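Local coordinates for protein nigritoxine (Vibrio nigripulchritudo, PDB 5M41) that is a bacterial toxin that acts on crustaceans and insects and is built on a fold not seen before its structure was solved, at residues I671-N676 against S743-K748. Numbering follows the deposited sequence.
Sequences ITVVEN and SNAAQK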
loop_
_atom_site.group_PDB
_atom_site.type_symbol
_atom_site.label_atom_id
_atom_site.label_comp_id
_atom_site.label_asym_id
_atom_site.label_seq_id
_atom_site.Cartn_x
_atom_site.Cartn_y
_atom_site.Cartn_z
ATOM N N ILE A 671 -13.581 28.756 -8.099
ATOM C CA ILE A 671 -12.501 27.912 -7.603
ATOM C C ILE A 671 -12.800 27.416 -6.190
ATOM O O ILE A 671 -12.629 26.225 -5.889
ATOM C CB ILE A 671 -11.137 28.645 -7.697
ATOM C CG1 ILE A 671 -10.691 28.742 -9.171
ATOM C CG2 ILE A 671 -10.074 27.967 -6.832
ATOM C CD1 ILE A 671 -9.369 29.481 -9.378
ATOM N N THR A 672 -13.276 28.314 -5.329
ATOM C CA THR A 672 -13.607 27.938 -3.940
ATOM C C THR A 672 -14.603 26.770 -3.910
ATOM O O THR A 672 -14.403 25.803 -3.205
ATOM C CB THR A 672 -14.168 29.137 -3.157
ATOM O OG1 THR A 672 -13.185 30.183 -3.142
ATOM C CG2 THR A 672 -14.530 28.743 -1.703
ATOM N N VAL A 673 -15.659 26.841 -4.709
ATOM C CA VAL A 673 -16.639 25.759 -4.725
ATOM C C VAL A 673 -16.025 24.484 -5.328
ATOM O O VAL A 673 -16.137 23.392 -4.755
ATOM C CB VAL A 673 -17.965 26.201 -5.391
ATOM C CG1 VAL A 673 -18.888 25.018 -5.640
ATOM C CG2 VAL A 673 -18.683 27.198 -4.480
ATOM N N VAL A 674 -15.309 24.626 -6.440
ATOM C CA VAL A 674 -14.749 23.466 -7.129
ATOM C C VAL A 674 -13.808 22.686 -6.207
ATOM O O VAL A 674 -13.873 21.453 -6.132
ATOM C CB VAL A 674 -14.005 23.897 -8.422
ATOM C CG1 VAL A 674 -13.069 22.791 -8.901
ATOM C CG2 VAL A 674 -15.017 24.249 -9.500
ATOM N N GLU A 675 -12.932 23.433 -5.536
ATOM C CA GLU A 675 -11.965 22.918 -4.590
ATOM C C GLU A 675 -12.632 22.153 -3.430
ATOM O O GLU A 675 -12.166 21.102 -3.032
ATOM C CB GLU A 675 -11.172 24.091 -4.028
ATOM C CG GLU A 675 -9.972 23.718 -3.185
ATOM C CD GLU A 675 -9.164 24.940 -2.768
ATOM O OE1 GLU A 675 -9.785 26.011 -2.550
ATOM O OE2 GLU A 675 -7.912 24.834 -2.658
ATOM N N ASN A 676 -13.729 22.685 -2.910
ATOM C CA ASN A 676 -14.492 21.985 -1.884
ATOM C C ASN A 676 -15.244 20.743 -2.381
ATOM O O ASN A 676 -15.570 19.884 -1.579
ATOM C CB ASN A 676 -15.475 22.918 -1.194
ATOM C CG ASN A 676 -16.239 22.224 -0.063
ATOM O OD1 ASN A 676 -15.659 21.860 0.973
ATOM N ND2 ASN A 676 -17.540 22.022 -0.265
ATOM N N SER A 743 -22.157 32.473 -5.427
ATOM C CA SER A 743 -21.255 33.368 -4.659
ATOM C C SER A 743 -21.412 33.202 -3.155
ATOM O O SER A 743 -20.424 33.158 -2.411
ATOM C CB SER A 743 -21.494 34.831 -5.026
ATOM O OG SER A 743 -20.832 35.114 -6.246
ATOM N N ASN A 744 -22.662 33.113 -2.712
ATOM C CA ASN A 744 -22.924 32.851 -1.294
ATOM C C ASN A 744 -22.381 31.500 -0.836
ATOM O O ASN A 744 -21.822 31.415 0.251
ATOM C CB ASN A 744 -24.407 33.035 -0.953
ATOM C CG ASN A 744 -24.895 34.435 -1.283
ATOM O OD1 ASN A 744 -24.104 35.381 -1.343
ATOM N ND2 ASN A 744 -26.185 34.572 -1.535
ATOM N N ALA A 745 -22.488 30.470 -1.678
ATOM C CA ALA A 745 -21.930 29.153 -1.340
ATOM C C ALA A 745 -20.422 29.253 -1.123
ATOM O O ALA A 745 -19.880 28.681 -0.163
ATOM C CB ALA A 745 -22.255 28.132 -2.420
ATOM N N ALA A 746 -19.749 29.993 -2.004
ATOM C CA ALA A 746 -18.329 30.271 -1.828
ATOM C C ALA A 746 -18.064 31.019 -0.514
ATOM O O ALA A 746 -17.171 30.651 0.256
ATOM C CB ALA A 746 -17.778 31.044 -3.032
ATOM N N GLN A 747 -18.833 32.074 -0.276
ATOM C CA GLN A 747 -18.764 32.812 0.991
ATOM C C GLN A 747 -18.908 31.918 2.230
ATOM O O GLN A 747 -18.102 32.017 3.151
ATOM C CB GLN A 747 -19.788 33.962 1.039
ATOM C CG GLN A 747 -19.481 34.999 2.121
ATOM C CD GLN A 747 -18.060 35.557 2.009
ATOM O OE1 GLN A 747 -17.653 36.038 0.947
ATOM N NE2 GLN A 747 -17.290 35.476 3.102
ATOM N N LYS A 748 -19.918 31.051 2.239
ATOM C CA LYS A 748 -20.098 30.063 3.306
ATOM C C LYS A 748 -18.874 29.192 3.498
ATOM O O LYS A 748 -18.561 28.825 4.630
ATOM C CB LYS A 748 -21.296 29.153 3.034
ATOM C CG LYS A 748 -22.625 29.699 3.524
ATOM C CD LYS A 748 -23.776 28.858 3.005
ATOM C CE LYS A 748 -25.104 29.515 3.347
ATOM N NZ LYS A 748 -26.257 28.695 2.892
#
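T672 meets A746, and V673 meets A745 and A746, where helix 667-676 packs on helix 739-751. T672 carries much of the contact, beginning at its CB, which lies 4.1 Å from the CB of A746, so the two side chains already touch at their first carbon. From there the threonine branches. The methyl CG2, set anti to the backbone N, runs on past the A746 methyl and ends 3.8 Å from the carbonyl O of A746, with the CA of A746 also in van der Waals range. The other branch, OG1 (chi1 -60°), stays on its own helix and hydrogen-bonds to the carbonyl O of Q668 one turn back, so the threonine presents carbon to its partner while its hydroxyl is satisfied at home.

V673 supplies the second touch. Its CG2 packs 3.9 Å from the backbone N of A746 and sits 4.2 Å from both the CB of A745 and the CB of A746. No hydrogen bond crosses between the two segments; this is van der Waals packing of methyls, partly against the backbone of the alanine helix. With only a methyl on A746, the axes of 671-676 and 743-748 come within 8.9 Å and cross at 62°, and the CA atoms of V673 and A746 approach to 5.6 Å.

Farther out, S743 OG hydrogen-bonds to D669 OD2, a polar link between the same two helices, and T672 also leans on L749 and R750. V673 goes on to touch M726 and L730 of helix 719-731, while I671 packs against helix 688-704, placing helix 667-676 among three helices near the C-terminal end of the chain.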